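Local structure of 3',5'-cyclic-nucleotide phosphodiesterase 1 (Saccharomyces cerevisiae, 4OJV) at residues G136-S141 / L173-L178; S235-I240 / H272-L277; S318-I323 / G354-S359. The protein belongs to the class-II phosphodiesterases, a zinc-containing family of the metallo-beta-lactamase-like superfamily, and forms a two-subunit assembly whose chains each carry a two-zinc site. One frame throughout, in Å; residues are numbered along the deposited sequence.

Contact 1: G136-S141 / L173-L178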
loop_
_atom_site.group_PDB
_atom_site.type_symbol
_atom_site.label_atom_id
_atom_site.label_comp_id
_atom_site.label_asym_id
_atom_site.label_seq_id
_atom_site.Cartn_x
_atom_site.Cartn_y
_atom_site.Cartn_z
ATOM N N GLY A 136 5.687 0.584 -0.180
ATOM C CA GLY A 136 5.935 1.930 -0.685
ATOM C C GLY A 136 7.270 2.044 -1.393
ATOM O O GLY A 136 7.359 2.623 -2.473
ATOM N N LEU A 137 8.317 1.483 -0.794
ATOM C CA LEU A 137 9.610 1.415 -1.450
ATOM C C LEU A 137 9.450 0.878 -2.877
ATOM O O LEU A 137 9.986 1.442 -3.834
ATOM C CB LEU A 137 10.545 0.501 -0.643
ATOM C CG LEU A 137 11.771 -0.074 -1.357
ATOM C CD1 LEU A 137 12.774 0.997 -1.760
ATOM C CD2 LEU A 137 12.431 -1.144 -0.496
ATOM N N VAL A 138 8.723 -0.228 -3.007
ATOM C CA VAL A 138 8.583 -0.865 -4.303
ATOM C C VAL A 138 7.744 -0.025 -5.267
ATOM O O VAL A 138 8.195 0.306 -6.366
ATOM C CB VAL A 138 8.008 -2.285 -4.143
ATOM C CG1 VAL A 138 7.672 -2.884 -5.502
ATOM C CG2 VAL A 138 8.991 -3.178 -3.392
ATOM N N VAL A 139 6.530 0.318 -4.871
ATOM C CA VAL A 139 5.655 1.017 -5.814
ATOM C C VAL A 139 6.215 2.404 -6.168
ATOM O O VAL A 139 6.075 2.859 -7.306
ATOM C CB VAL A 139 4.204 1.048 -5.319
ATOM C CG1 VAL A 139 3.322 1.828 -6.286
ATOM C CG2 VAL A 139 3.678 -0.380 -5.149
ATOM N N ASN A 140 6.889 3.059 -5.212
ATOM C CA ASN A 140 7.467 4.385 -5.458
ATOM C C ASN A 140 8.703 4.328 -6.364
ATOM O O ASN A 140 9.079 5.344 -6.945
ATOM C CB ASN A 140 7.931 5.085 -4.165
ATOM C CG ASN A 140 6.831 5.412 -3.160
ATOM O OD1 ASN A 140 7.170 5.761 -2.029
ATOM N ND2 ASN A 140 5.566 5.354 -3.537
ATOM N N SER A 141 9.353 3.171 -6.460
ATOM C CA SER A 141 10.682 3.092 -7.074
ATOM C C SER A 141 10.818 3.605 -8.522
ATOM O O SER A 141 11.862 4.150 -8.865
ATOM C CB SER A 141 11.294 1.694 -6.896
ATOM O OG SER A 141 10.550 0.698 -7.583
ATOM N N LEU A 173 8.762 -10.397 -11.903
ATOM C CA LEU A 173 7.483 -11.072 -11.700
ATOM C C LEU A 173 6.611 -10.274 -10.713
ATOM O O LEU A 173 5.521 -9.821 -11.052
ATOM C CB LEU A 173 7.717 -12.512 -11.222
ATOM C CG LEU A 173 8.551 -13.405 -12.149
ATOM C CD1 LEU A 173 9.046 -14.644 -11.421
ATOM C CD2 LEU A 173 7.784 -13.789 -13.410
ATOM N N ILE A 174 7.130 -10.071 -9.505
ATOM C CA ILE A 174 6.480 -9.227 -8.498
ATOM C C ILE A 174 6.715 -7.742 -8.806
ATOM O O ILE A 174 5.859 -6.890 -8.547
ATOM C CB ILE A 174 6.979 -9.616 -7.087
ATOM C CG1 ILE A 174 6.496 -11.032 -6.723
ATOM C CG2 ILE A 174 6.570 -8.575 -6.042
ATOM C CD1 ILE A 174 4.994 -11.194 -6.687
ATOM N N TRP A 175 7.877 -7.437 -9.371
ATOM C CA TRP A 175 8.211 -6.071 -9.772
ATOM C C TRP A 175 9.281 -6.123 -10.823
ATOM O O TRP A 175 10.128 -7.018 -10.774
ATOM C CB TRP A 175 8.718 -5.271 -8.571
ATOM C CG TRP A 175 8.563 -3.790 -8.757
ATOM C CD1 TRP A 175 9.561 -2.833 -8.870
ATOM C CD2 TRP A 175 7.301 -3.069 -8.841
ATOM N NE1 TRP A 175 9.007 -1.578 -9.029
ATOM C CE2 TRP A 175 7.641 -1.661 -9.014
ATOM C CE3 TRP A 175 5.965 -3.446 -8.797
ATOM C CZ2 TRP A 175 6.665 -0.680 -9.115
ATOM C CZ3 TRP A 175 4.991 -2.456 -8.918
ATOM C CH2 TRP A 175 5.334 -1.106 -9.064
ATOM N N PRO A 176 9.283 -5.160 -11.772
ATOM C CA PRO A 176 10.423 -5.108 -12.692
ATOM C C PRO A 176 11.733 -5.070 -11.916
ATOM O O PRO A 176 11.820 -4.426 -10.857
ATOM C CB PRO A 176 10.191 -3.796 -13.443
ATOM C CG PRO A 176 8.696 -3.683 -13.480
ATOM C CD PRO A 176 8.276 -4.132 -12.104
ATOM N N ASP A 177 12.741 -5.780 -12.423
ATOM C CA ASP A 177 14.009 -5.863 -11.718
ATOM C C ASP A 177 14.838 -4.604 -11.980
ATOM O O ASP A 177 15.759 -4.583 -12.806
ATOM C CB ASP A 177 14.779 -7.134 -12.085
ATOM C CG ASP A 177 16.044 -7.297 -11.265
ATOM O OD1 ASP A 177 16.386 -6.371 -10.485
ATOM O OD2 ASP A 177 16.691 -8.360 -11.412
ATOM N N LEU A 178 14.519 -3.549 -11.238
ATOM C CA LEU A 178 15.174 -2.260 -11.422
ATOM C C LEU A 178 16.636 -2.325 -11.030
ATOM O O LEU A 178 17.422 -1.505 -11.496
ATOM C CB LEU A 178 14.457 -1.157 -10.640
ATOM C CG LEU A 178 12.976 -0.978 -10.981
ATOM C CD1 LEU A 178 12.405 0.184 -10.184
ATOM C CD2 LEU A 178 12.751 -0.781 -12.471
#

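Contact 2: S235-I240 / H272-L277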
loop_
_atom_site.group_PDB
_atom_site.type_symbol
_atom_site.label_atom_id
_atom_site.label_comp_id
_atom_site.label_asym_id
_atom_site.label_seq_id
_atom_site.Cartn_x
_atom_site.Cartn_y
_atom_site.Cartn_z
ATOM N N SER A 235 27.556 14.360 18.765
ATOM C CA SER A 235 26.868 14.431 20.050
ATOM C C SER A 235 26.922 13.122 20.826
ATOM O O SER A 235 26.737 13.114 22.044
ATOM C CB SER A 235 25.407 14.839 19.849
ATOM O OG SER A 235 24.679 13.777 19.242
ATOM N N LYS A 236 27.139 12.018 20.112
ATOM C CA LYS A 236 27.050 10.659 20.668
ATOM C C LYS A 236 25.606 10.245 20.980
ATOM O O LYS A 236 25.368 9.164 21.509
ATOM C CB LYS A 236 27.976 10.453 21.889
ATOM C CG LYS A 236 29.442 10.797 21.641
ATOM C CD LYS A 236 30.053 9.971 20.523
ATOM C CE LYS A 236 31.476 10.417 20.227
ATOM N NZ LYS A 236 31.900 9.970 18.873
ATOM N N ASP A 237 24.649 11.104 20.649
ATOM C CA ASP A 237 23.237 10.746 20.814
ATOM C C ASP A 237 22.807 9.681 19.812
ATOM O O ASP A 237 23.263 9.663 18.666
ATOM C CB ASP A 237 22.331 11.966 20.682
ATOM C CG ASP A 237 22.329 12.850 21.919
ATOM O OD1 ASP A 237 23.023 12.541 22.917
ATOM O OD2 ASP A 237 21.610 13.867 21.876
ATOM N N CYS A 238 21.932 8.789 20.269
ATOM C CA CYS A 238 21.458 7.668 19.472
ATOM C C CYS A 238 19.949 7.544 19.501
ATOM O O CYS A 238 19.287 7.928 20.473
ATOM C CB CYS A 238 22.008 6.353 20.014
ATOM S SG CYS A 238 23.801 6.262 20.075
ATOM N N ILE A 239 19.412 6.964 18.432
ATOM C CA ILE A 239 18.050 6.452 18.437
ATOM C C ILE A 239 18.084 4.997 17.984
ATOM O O ILE A 239 18.970 4.591 17.234
ATOM C CB ILE A 239 17.094 7.286 17.550
ATOM C CG1 ILE A 239 17.659 7.432 16.126
ATOM C CG2 ILE A 239 16.773 8.626 18.208
ATOM C CD1 ILE A 239 16.702 8.044 15.128
ATOM N N ILE A 240 17.115 4.223 18.458
ATOM C CA ILE A 240 16.959 2.827 18.070
ATOM C C ILE A 240 15.641 2.726 17.312
ATOM O O ILE A 240 14.608 3.160 17.810
ATOM C CB ILE A 240 16.930 1.897 19.300
ATOM C CG1 ILE A 240 18.261 1.967 20.053
ATOM C CG2 ILE A 240 16.599 0.462 18.898
ATOM C CD1 ILE A 240 18.245 1.301 21.418
ATOM N N HIS A 272 22.278 9.471 26.453
ATOM C CA HIS A 272 22.465 9.554 24.996
ATOM C C HIS A 272 21.442 8.791 24.190
ATOM O O HIS A 272 21.403 8.925 22.969
ATOM C CB HIS A 272 23.869 9.121 24.586
ATOM C CG HIS A 272 24.944 10.115 24.961
ATOM N ND1 HIS A 272 25.024 11.341 24.407
ATOM C CD2 HIS A 272 25.997 10.022 25.871
ATOM C CE1 HIS A 272 26.076 11.998 24.937
ATOM N NE2 HIS A 272 26.669 11.187 25.825
ATOM N N LEU A 273 20.611 7.979 24.845
ATOM C CA LEU A 273 19.580 7.227 24.136
ATOM C C LEU A 273 18.324 8.085 24.057
ATOM O O LEU A 273 17.583 8.208 25.039
ATOM C CB LEU A 273 19.316 5.886 24.827
ATOM C CG LEU A 273 18.311 4.962 24.122
ATOM C CD1 LEU A 273 18.690 4.691 22.671
ATOM C CD2 LEU A 273 18.145 3.668 24.897
ATOM N N LYS A 274 18.098 8.698 22.898
ATOM C CA LYS A 274 17.075 9.731 22.767
ATOM C C LYS A 274 15.694 9.184 22.438
ATOM O O LYS A 274 14.699 9.896 22.540
ATOM C CB LYS A 274 17.486 10.785 21.730
ATOM C CG LYS A 274 18.907 11.339 21.899
ATOM C CD LYS A 274 19.227 11.826 23.313
ATOM C CE LYS A 274 18.556 13.144 23.651
ATOM N NZ LYS A 274 18.944 14.203 22.677
ATOM N N GLY A 275 15.628 7.915 22.059
ATOM C CA GLY A 275 14.350 7.308 21.741
ATOM C C GLY A 275 14.529 5.903 21.240
ATOM O O GLY A 275 15.546 5.569 20.611
ATOM N N ILE A 276 13.528 5.076 21.521
ATOM C CA ILE A 276 13.400 3.768 20.893
ATOM C C ILE A 276 12.034 3.675 20.237
ATOM O O ILE A 276 11.016 3.889 20.901
ATOM C CB ILE A 276 13.643 2.596 21.873
ATOM C CG1 ILE A 276 13.430 1.251 21.164
ATOM C CG2 ILE A 276 12.812 2.734 23.134
ATOM C CD1 ILE A 276 14.076 0.055 21.825
ATOM N N LEU A 277 12.034 3.389 18.934
ATOM C CA LEU A 277 10.815 3.146 18.164
ATOM C C LEU A 277 10.634 1.646 18.046
ATOM O O LEU A 277 11.372 0.992 17.326
ATOM C CB LEU A 277 10.886 3.798 16.778
ATOM C CG LEU A 277 10.486 5.271 16.658
ATOM C CD1 LEU A 277 11.399 6.181 17.469
ATOM C CD2 LEU A 277 10.466 5.698 15.194
#

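Contact 3: S318-I323 / G354-S359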
loop_
_atom_site.group_PDB
_atom_site.type_symbol
_atom_site.label_atom_id
_atom_site.label_comp_id
_atom_site.label_asym_id
_atom_site.label_seq_id
_atom_site.Cartn_x
_atom_site.Cartn_y
_atom_site.Cartn_z
ATOM N N SER A 318 14.437 6.428 33.679
ATOM C CA SER A 318 13.957 7.805 33.738
ATOM C C SER A 318 14.485 8.627 32.574
ATOM O O SER A 318 15.678 8.621 32.292
ATOM C CB SER A 318 14.345 8.461 35.066
ATOM O OG SER A 318 13.592 7.903 36.127
ATOM N N GLY A 319 13.573 9.310 31.889
ATOM C CA GLY A 319 13.925 10.157 30.752
ATOM C C GLY A 319 13.865 9.476 29.390
ATOM O O GLY A 319 13.903 10.151 28.362
ATOM N N LEU A 320 13.781 8.150 29.370
ATOM C CA LEU A 320 13.740 7.426 28.095
ATOM C C LEU A 320 12.403 7.605 27.378
ATOM O O LEU A 320 11.346 7.381 27.969
ATOM C CB LEU A 320 14.015 5.933 28.300
ATOM C CG LEU A 320 14.006 5.055 27.044
ATOM C CD1 LEU A 320 15.084 5.478 26.059
ATOM C CD2 LEU A 320 14.144 3.593 27.424
ATOM N N ASN A 321 12.466 7.989 26.101
ATOM C CA ASN A 321 11.286 8.014 25.243
ATOM C C ASN A 321 11.113 6.702 24.499
ATOM O O ASN A 321 11.985 6.292 23.721
ATOM C CB ASN A 321 11.364 9.183 24.269
ATOM C CG ASN A 321 10.910 10.470 24.900
ATOM O OD1 ASN A 321 9.716 10.697 25.084
ATOM N ND2 ASN A 321 11.861 11.305 25.268
ATOM N N VAL A 322 10.001 6.031 24.776
ATOM C CA VAL A 322 9.597 4.838 24.045
ATOM C C VAL A 322 8.439 5.220 23.137
ATOM O O VAL A 322 7.390 5.673 23.608
ATOM C CB VAL A 322 9.210 3.692 25.003
ATOM C CG1 VAL A 322 8.670 2.491 24.238
ATOM C CG2 VAL A 322 10.405 3.309 25.869
ATOM N N ILE A 323 8.668 5.060 21.837
ATOM C CA ILE A 323 7.695 5.415 20.809
ATOM C C ILE A 323 7.174 4.102 20.237
ATOM O O ILE A 323 7.917 3.362 19.604
ATOM C CB ILE A 323 8.348 6.274 19.699
ATOM C CG1 ILE A 323 9.110 7.480 20.287
ATOM C CG2 ILE A 323 7.323 6.687 18.650
ATOM C CD1 ILE A 323 8.262 8.443 21.090
ATOM N N GLY A 354 10.688 3.825 36.543
ATOM C CA GLY A 354 11.022 5.238 36.658
ATOM C C GLY A 354 10.267 6.118 35.682
ATOM O O GLY A 354 9.185 5.763 35.213
ATOM N N ASP A 355 10.857 7.270 35.380
ATOM C CA ASP A 355 10.217 8.304 34.570
ATOM C C ASP A 355 10.325 7.974 33.077
ATOM O O ASP A 355 10.884 8.738 32.286
ATOM C CB ASP A 355 10.837 9.674 34.890
ATOM C CG ASP A 355 10.104 10.828 34.226
ATOM O OD1 ASP A 355 8.926 10.664 33.841
ATOM O OD2 ASP A 355 10.717 11.908 34.087
ATOM N N LEU A 356 9.790 6.812 32.721
ATOM C CA LEU A 356 9.726 6.330 31.353
ATOM C C LEU A 356 8.601 7.064 30.632
ATOM O O LEU A 356 7.500 7.191 31.171
ATOM C CB LEU A 356 9.461 4.826 31.394
ATOM C CG LEU A 356 9.450 4.021 30.101
ATOM C CD1 LEU A 356 10.809 4.078 29.423
ATOM C CD2 LEU A 356 9.064 2.583 30.400
ATOM N N ARG A 357 8.876 7.556 29.423
ATOM C CA ARG A 357 7.910 8.367 28.685
ATOM C C ARG A 357 7.458 7.609 27.447
ATOM O O ARG A 357 8.238 7.406 26.511
ATOM C CB ARG A 357 8.523 9.713 28.312
ATOM C CG ARG A 357 8.878 10.527 29.541
ATOM C CD ARG A 357 10.025 11.470 29.300
ATOM N NE ARG A 357 10.418 12.094 30.559
ATOM C CZ ARG A 357 10.961 13.298 30.649
ATOM N NH1 ARG A 357 11.176 14.019 29.555
ATOM N NH2 ARG A 357 11.277 13.786 31.842
ATOM N N ILE A 358 6.208 7.155 27.471
ATOM C CA ILE A 358 5.667 6.278 26.436
ATOM C C ILE A 358 4.665 7.048 25.591
ATOM O O ILE A 358 3.759 7.697 26.117
ATOM C CB ILE A 358 5.027 5.004 27.035
ATOM C CG1 ILE A 358 5.972 4.345 28.054
ATOM C CG2 ILE A 358 4.637 4.042 25.916
ATOM C CD1 ILE A 358 5.396 3.120 28.734
ATOM N N SER A 359 4.857 6.975 24.276
ATOM C CA SER A 359 3.972 7.612 23.309
ATOM C C SER A 359 3.700 6.627 22.188
ATOM O O SER A 359 4.526 5.762 21.900
ATOM C CB SER A 359 4.632 8.859 22.703
ATOM O OG SER A 359 4.948 9.820 23.691
HETATM O O HOH W 1 7.451 9.275 24.488
HETATM O O HOH W 2 10.760 13.522 26.710
#

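Contact 1: G136-S141 / L173-L178
Ser141 OG has two polar partners: it gives its hydrogen to Val138 O at 2.7 Å and accepts a weak, bent bond from Trp175 NE1 at 3.1 Å, with an N-H...O angle of 132°. In the metallo-beta-lactamase-like fold the short helix 135-140 directly follows the histidine- and aspartate-rich metal-binding loop, here residues His128 to His133. Segment 173-178, an irregular loop after helix 159-169, lays Trp175 against helix 135-140. Val138 O also accepts from Ser141 N, so the carbonyl is engaged twice by one residue. Serine suits the place because, with chi1 at 65°, its small hydroxyl reaches back to the preceding turn while still meeting the indole.

The indole itself is wedged between aliphatic groups. Val138 CG1 sits over one face, 3.5 Å from the centroid of the five-membered ring, a CH-pi contact; Pro176 CD covers the opposite face near its rim. In Val138 the branch CG1 is the one anti to the backbone N (chi1 172°), which sends it across the ring. Further out, Val139 CG2 comes within 4.3 Å of Trp175 CH2. A sulfate ion lies about 3 Å from the tryptophan side chain, and Asp132 of the second subunit packs on the indole, placing it at the subunit interface. Asn140, on another side of the helix, bonds through ND2 to Pro15 and Glu17 of that subunit. Beside the serine, Leu178 CD1 presses in to 3.2 Å from Ser141 OG.

Contact 2: S235-I240 / H272-L277
Strands 238-240 and 273-277 run parallel, 12° apart, joined by Cys238 N to His272 O, Lys274 N to Cys238 O, Ile240 N to Gly275 O and Leu277 N to Ile240 O. Between the bridges Cys238-Leu273 and Ile240-Ile276, Ile239 faces both Lys274 and Gly275, and the side chain of Lys274 points toward the neighbouring segment, where it meets Asp237. That carboxylate is shared: OD1 takes the His272 ND1 hydrogen at 2.8 Å, nearly straight (162°) and near the imidazole plane, whereas Lys274 NZ reaches OD2 at 2.8 Å from above the carboxylate plane in a salt bridge. Lysine is long enough to curl over Asp237, bent at chi2, chi3 and chi4, and NZ also bonds Leu369 O. Lys236 CB lies over one imidazole face, 4.0 Å from its centroid.

The two strands flank helix 256-267 in sequence, a beta-alpha-beta unit, and the face carrying Ile240, Leu273 and Ile276 supplies the hydrophobic surface beneath that helix. There Phe260 and Val264 meet Ile240. Ile240 CD1 touches Leu273 CD1 at 3.6 Å, and the other branch, CG2, meets Ile276 CD1 at 3.9 Å.

Contact 3: S318-I323 / G354-S359
Arg357 starts its path beside Asn321: its CB lies 3.6 Å from Asn321 OD1 and close to the carbonyl oxygen of Leu320. From there the chain is extended to NE, running over the sheet face, back toward the start of the strands and across to segment 318-323, until NE stands 4.0 Å from Gly319 CA, which covers one face of the guanidinium. Glycine suits this place because at its backbone angles (phi 92°) a CB would be jammed against the carbonyl oxygen of Ser318. At the tip the two nitrogens part company. NH2 gives a nearly straight bond (170°) to Asp355 OD2 at 3.0 Å, a salt bridge within its own segment that lies in the guanidinium plane and meets the carboxylate on its syn side, though tilted from the carboxylate plane. NH1 donates to water 2, which also accepts from Asn321 ND2, so the amide and the guanidinium, their planes 82° apart, are tied through solvent. Water 1 donates to Asn321 OD1 and bonds Ser359 OG, which also bonds Asp81 N.

Just before the strands begin, Ser318 OG accepts from Asp355 N at 2.9 Å and bonds Lys315 O as well, while Gly319 N bonds Asp355 O. Gly354 has a positive phi, and a CB there would collide with Ser318 OG.

On the other face the chemistry turns apolar. Leu356 lies side by side with Leu320, and its CD1 touches Val322 CG2 at 3.7 Å. Ile358 continues this surface and packs on Leu341 and Leu344 of helix 336-350. That helix links parallel strands 321-325 and 357-360, the latter outermost in its sheet within the chain: a beta-alpha-beta unit, with the helix on the apolar face and water bridges on the face of Asn321, Arg357 and Ser359.

Overall arrangement
Contacts 2 and 3 belong to one sheet and lie side by side in it: Ile276 of strand 273-279 bonds through its backbone to Asn321 and Ile323, and the apolar row runs on from Leu273 to Leu320. Contact 2 is buried inside the sheet, and its Asp237 carboxylate is met directly by His272 and Lys274; contact 3, toward the outermost strand, is partly exposed and uses water bridges. Contact 1 is also buried, but at the subunit interface on the other side of the chain's centre, its nearest atoms about 17 Å from contact 2 and 20 Å from contact 3. It joins a helix to a loop by ring packing, without strand pairing, and alone among the three meets the second subunit.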